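Local coordinates for cellobiose 2-epimerase (Spirochaeta thermophila DSM 6192, PDB 5ZIG), which probably catalyses the reversible epimerization of cellobiose to 4-O-beta-D-glucopyranosyl-D-mannose, at residues A[11-22]-A[390-401]. Numbering follows the deposited sequence.
Sequences LRQIRSELAAQL and CLEGMRRIDTIL
L18 drives its CD1 methyl onto the backbone of G393, with L18 CD1 3.6 Å from G393 C. G393, having no side chain, leaves its backbone bare for this methyl, which suits glycine to the spot. Around it L18 sits as a knob in the hole formed by C390, G393, M394 and I397. I397 returns the favour among L11, I14, R15 and L18: its CD1 lies 3.7 Å from I14 CG2, while CG2, anti to the backbone N, meets R15 CB. Branched aliphatic side chains such as L18 and I397 fill these hollows without polar groups to satisfy.

Segments 11-22 and 390-401, on helices 7-31 and 384-402, run roughly antiparallel, their axes 9.0 Å apart at closest and at 148°, joining the first and last helices of the chain and so closing the circle of the (alpha/alpha)6 barrel characteristic of this family. On the buried side, W345 of helix 336-352 and F322 of helix 315-332 also touch L18.

The partly exposed flank is held by charge instead. R15 grips D398 side-on in a salt bridge of two fairly straight hydrogen bonds, NE to OD1 at 3.0 Å and NH2 to the syn lone pair of OD2 at 3.1 Å, with the guanidinium and carboxylate planes only 12° apart. The bend at chi2 (-79°) brings the end of the arginine chain back toward the other helix and the acid. M394 SD lies over one guanidinium face, offset toward its rim near NH1 (3.7 Å), and a flexible thioether can also touch A19 CB while its CE meets L22 CD2. Replacing R15 by a leucine would probably leave the D398 carboxylate without its cationic mate and M394 SD without the guanidinium it packs against. Farther along this looser margin, L401 CD2 rests 3.9 Å from CG of the exposed R12, whose aliphatic stem supplies the contact.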
loop_
_atom_site.group_PDB
_atom_site.type_symbol
_atom_site.label_atom_id
_atom_site.label_comp_id
_atom_site.label_asym_id
_atom_site.label_seq_id
_atom_site.Cartn_x
_atom_site.Cartn_y
_atom_site.Cartn_z
ATOM N N LEU A 11 -3.672 17.188 17.651
ATOM C CA LEU A 11 -2.674 16.244 17.161
ATOM C C LEU A 11 -2.275 15.256 18.250
ATOM O O LEU A 11 -2.129 14.058 17.981
ATOM C CB LEU A 11 -1.449 16.996 16.632
ATOM C CG LEU A 11 -1.677 17.836 15.372
ATOM C CD1 LEU A 11 -0.417 18.630 15.007
ATOM C CD2 LEU A 11 -2.116 16.960 14.193
ATOM N N ARG A 12 -2.096 15.739 19.485
ATOM C CA ARG A 12 -1.780 14.841 20.596
ATOM C C ARG A 12 -2.885 13.819 20.792
ATOM O O ARG A 12 -2.624 12.654 21.113
ATOM C CB ARG A 12 -1.602 15.628 21.898
ATOM C CG ARG A 12 -0.514 16.696 21.889
ATOM C CD ARG A 12 -0.089 17.002 23.322
ATOM N NE ARG A 12 -1.175 17.686 24.026
ATOM C CZ ARG A 12 -1.313 19.001 24.042
ATOM N NH1 ARG A 12 -0.437 19.763 23.389
ATOM N NH2 ARG A 12 -2.317 19.560 24.709
ATOM N N GLN A 13 -4.133 14.254 20.640
ATOM C CA GLN A 13 -5.249 13.331 20.742
ATOM C C GLN A 13 -5.154 12.246 19.661
ATOM O O GLN A 13 -5.222 11.046 19.962
ATOM C CB GLN A 13 -6.561 14.118 20.662
ATOM C CG GLN A 13 -7.850 13.301 20.811
ATOM C CD GLN A 13 -7.813 12.345 21.981
ATOM O OE1 GLN A 13 -7.165 12.610 23.001
ATOM N NE2 GLN A 13 -8.510 11.217 21.843
ATOM N N ILE A 14 -4.951 12.655 18.406
ATOM C CA ILE A 14 -4.944 11.700 17.291
ATOM C C ILE A 14 -3.779 10.726 17.418
ATOM O O ILE A 14 -3.919 9.519 17.168
ATOM C CB ILE A 14 -4.910 12.457 15.952
ATOM C CG1 ILE A 14 -6.266 13.138 15.767
ATOM C CG2 ILE A 14 -4.516 11.496 14.753
ATOM C CD1 ILE A 14 -6.293 14.205 14.710
ATOM N N ARG A 15 -2.619 11.233 17.820
ATOM C CA ARG A 15 -1.471 10.374 18.055
ATOM C C ARG A 15 -1.834 9.219 18.981
ATOM O O ARG A 15 -1.469 8.062 18.731
ATOM C CB ARG A 15 -0.334 11.221 18.630
ATOM C CG ARG A 15 1.019 10.644 18.495
ATOM C CD ARG A 15 1.299 9.570 19.520
ATOM N NE ARG A 15 2.671 9.107 19.355
ATOM C CZ ARG A 15 3.125 7.933 19.767
ATOM N NH1 ARG A 15 2.314 7.062 20.379
ATOM N NH2 ARG A 15 4.405 7.646 19.569
ATOM N N SER A 16 -2.539 9.520 20.077
ATOM C CA SER A 16 -2.872 8.478 21.038
ATOM C C SER A 16 -3.878 7.482 20.463
ATOM O O SER A 16 -3.778 6.283 20.737
ATOM C CB SER A 16 -3.397 9.112 22.329
ATOM O OG SER A 16 -4.771 9.408 22.200
ATOM N N GLU A 17 -4.831 7.947 19.649
ATOM C CA GLU A 17 -5.784 7.035 19.018
ATOM C C GLU A 17 -5.094 6.172 17.968
ATOM O O GLU A 17 -5.425 4.990 17.812
ATOM C CB GLU A 17 -6.935 7.821 18.392
ATOM C CG GLU A 17 -7.538 8.833 19.373
ATOM C CD GLU A 17 -8.628 9.717 18.778
ATOM O OE1 GLU A 17 -8.728 9.823 17.541
ATOM O OE2 GLU A 17 -9.391 10.312 19.563
ATOM N N LEU A 18 -4.134 6.752 17.242
ATOM C CA LEU A 18 -3.327 5.968 16.316
ATOM C C LEU A 18 -2.668 4.804 17.036
ATOM O O LEU A 18 -2.697 3.667 16.550
ATOM C CB LEU A 18 -2.285 6.860 15.640
ATOM C CG LEU A 18 -2.825 7.949 14.713
ATOM C CD1 LEU A 18 -1.740 8.921 14.284
ATOM C CD2 LEU A 18 -3.484 7.352 13.503
ATOM N N ALA A 19 -2.117 5.060 18.226
ATOM C CA ALA A 19 -1.426 4.009 18.965
ATOM C C ALA A 19 -2.399 2.968 19.507
ATOM O O ALA A 19 -2.101 1.765 19.486
ATOM C CB ALA A 19 -0.608 4.615 20.102
ATOM N N ALA A 20 -3.553 3.411 20.020
ATOM C CA ALA A 20 -4.545 2.469 20.531
ATOM C C ALA A 20 -5.106 1.608 19.403
ATOM O O ALA A 20 -5.255 0.390 19.545
ATOM C CB ALA A 20 -5.676 3.221 21.242
ATOM N N GLN A 21 -5.433 2.236 18.278
ATOM C CA GLN A 21 -5.932 1.497 17.133
ATOM C C GLN A 21 -4.948 0.411 16.708
ATOM O O GLN A 21 -5.315 -0.768 16.642
ATOM C CB GLN A 21 -6.206 2.458 15.986
ATOM C CG GLN A 21 -7.554 3.080 16.075
ATOM C CD GLN A 21 -8.648 2.063 15.898
ATOM O OE1 GLN A 21 -8.610 1.252 14.970
ATOM N NE2 GLN A 21 -9.639 2.099 16.783
ATOM N N LEU A 22 -3.689 0.794 16.426
ATOM C CA LEU A 22 -2.657 -0.175 16.043
ATOM C C LEU A 22 -2.544 -1.307 17.057
ATOM O O LEU A 22 -2.731 -2.477 16.711
ATOM C CB LEU A 22 -1.285 0.503 15.871
ATOM C CG LEU A 22 -0.189 -0.467 15.361
ATOM C CD1 LEU A 22 -0.579 -0.974 13.964
ATOM C CD2 LEU A 22 1.232 0.088 15.322
ATOM N N CYS A 390 -1.280 4.109 10.862
ATOM C CA CYS A 390 -1.022 4.366 12.272
ATOM C C CYS A 390 0.463 4.605 12.527
ATOM O O CYS A 390 0.834 5.533 13.260
ATOM C CB CYS A 390 -1.533 3.193 13.115
ATOM S SG CYS A 390 -3.323 2.957 13.127
ATOM N N LEU A 391 1.330 3.767 11.941
ATOM C CA LEU A 391 2.771 3.939 12.121
ATOM C C LEU A 391 3.264 5.219 11.459
ATOM O O LEU A 391 4.047 5.967 12.048
ATOM C CB LEU A 391 3.526 2.730 11.565
ATOM C CG LEU A 391 3.362 1.452 12.402
ATOM C CD1 LEU A 391 3.675 0.221 11.558
ATOM C CD2 LEU A 391 4.214 1.476 13.679
ATOM N N GLU A 392 2.810 5.488 10.237
ATOM C CA GLU A 392 3.154 6.744 9.585
ATOM C C GLU A 392 2.588 7.941 10.352
ATOM O O GLU A 392 3.279 8.950 10.530
ATOM C CB GLU A 392 2.642 6.740 8.142
ATOM C CG GLU A 392 3.520 5.908 7.188
ATOM C CD GLU A 392 4.886 6.540 6.934
ATOM O OE1 GLU A 392 4.971 7.792 6.797
ATOM O OE2 GLU A 392 5.881 5.783 6.871
ATOM N N GLY A 393 1.330 7.854 10.807
ATOM C CA GLY A 393 0.765 8.941 11.601
ATOM C C GLY A 393 1.559 9.215 12.869
ATOM O O GLY A 393 1.825 10.366 13.206
ATOM N N MET A 394 1.974 8.161 13.569
ATOM C CA MET A 394 2.653 8.349 14.845
ATOM C C MET A 394 3.994 9.033 14.650
ATOM O O MET A 394 4.324 9.989 15.367
ATOM C CB MET A 394 2.835 7.002 15.544
ATOM C CG MET A 394 1.599 6.554 16.301
ATOM S SD MET A 394 1.904 5.076 17.275
ATOM C CE MET A 394 1.668 3.817 16.021
ATOM N N ARG A 395 4.778 8.560 13.675
ATOM C CA ARG A 395 6.086 9.147 13.444
ATOM C C ARG A 395 5.972 10.576 12.949
ATOM O O ARG A 395 6.750 11.445 13.359
ATOM C CB ARG A 395 6.881 8.316 12.445
ATOM C CG ARG A 395 8.387 8.381 12.696
ATOM C CD ARG A 395 9.160 7.971 11.454
ATOM N NE ARG A 395 8.731 8.693 10.256
ATOM C CZ ARG A 395 8.055 8.144 9.251
ATOM N NH1 ARG A 395 7.723 6.858 9.299
ATOM N NH2 ARG A 395 7.701 8.871 8.195
ATOM N N ARG A 396 5.015 10.834 12.058
ATOM C CA ARG A 396 4.899 12.161 11.473
ATOM C C ARG A 396 4.341 13.155 12.477
ATOM O O ARG A 396 4.816 14.296 12.553
ATOM C CB ARG A 396 4.012 12.116 10.232
ATOM C CG ARG A 396 4.661 11.474 9.011
ATOM C CD ARG A 396 3.554 11.184 7.976
ATOM N NE ARG A 396 4.000 10.347 6.864
ATOM C CZ ARG A 396 4.548 10.819 5.750
ATOM N NH1 ARG A 396 4.726 12.126 5.591
ATOM N NH2 ARG A 396 4.925 9.982 4.802
ATOM N N ILE A 397 3.304 12.757 13.228
ATOM C CA ILE A 397 2.714 13.684 14.190
ATOM C C ILE A 397 3.727 14.032 15.270
ATOM O O ILE A 397 3.885 15.207 15.629
ATOM C CB ILE A 397 1.406 13.116 14.773
ATOM C CG1 ILE A 397 0.255 13.356 13.794
ATOM C CG2 ILE A 397 1.052 13.802 16.079
ATOM C CD1 ILE A 397 -1.063 12.696 14.226
ATOM N N ASP A 398 4.464 13.028 15.766
ATOM C CA ASP A 398 5.528 13.265 16.745
ATOM C C ASP A 398 6.528 14.307 16.254
ATOM O O ASP A 398 6.899 15.226 16.993
ATOM C CB ASP A 398 6.279 11.968 17.052
ATOM C CG ASP A 398 5.507 11.039 17.962
ATOM O OD1 ASP A 398 4.380 11.386 18.366
ATOM O OD2 ASP A 398 6.037 9.953 18.270
ATOM N N THR A 399 7.021 14.131 15.024
ATOM C CA THR A 399 7.933 15.102 14.419
ATOM C C THR A 399 7.316 16.494 14.403
ATOM O O THR A 399 7.994 17.491 14.689
ATOM C CB THR A 399 8.288 14.661 12.996
ATOM O OG1 THR A 399 9.204 13.565 13.052
ATOM C CG2 THR A 399 8.924 15.805 12.209
ATOM N N ILE A 400 6.023 16.579 14.094
ATOM C CA ILE A 400 5.352 17.869 14.082
ATOM C C ILE A 400 5.348 18.474 15.485
ATOM O O ILE A 400 5.729 19.630 15.678
ATOM C CB ILE A 400 3.925 17.731 13.525
ATOM C CG1 ILE A 400 3.962 17.329 12.045
ATOM C CG2 ILE A 400 3.141 19.032 13.736
ATOM C CD1 ILE A 400 2.583 17.274 11.403
ATOM N N LEU A 401 4.955 17.684 16.484
ATOM C CA LEU A 401 4.806 18.198 17.836
ATOM C C LEU A 401 6.163 18.487 18.460
ATOM O O LEU A 401 6.285 19.398 19.288
ATOM C CB LEU A 401 4.015 17.209 18.694
ATOM C CG LEU A 401 2.533 16.972 18.377
ATOM C CD1 LEU A 401 2.049 15.599 18.869
ATOM C CD2 LEU A 401 1.689 18.084 19.006
#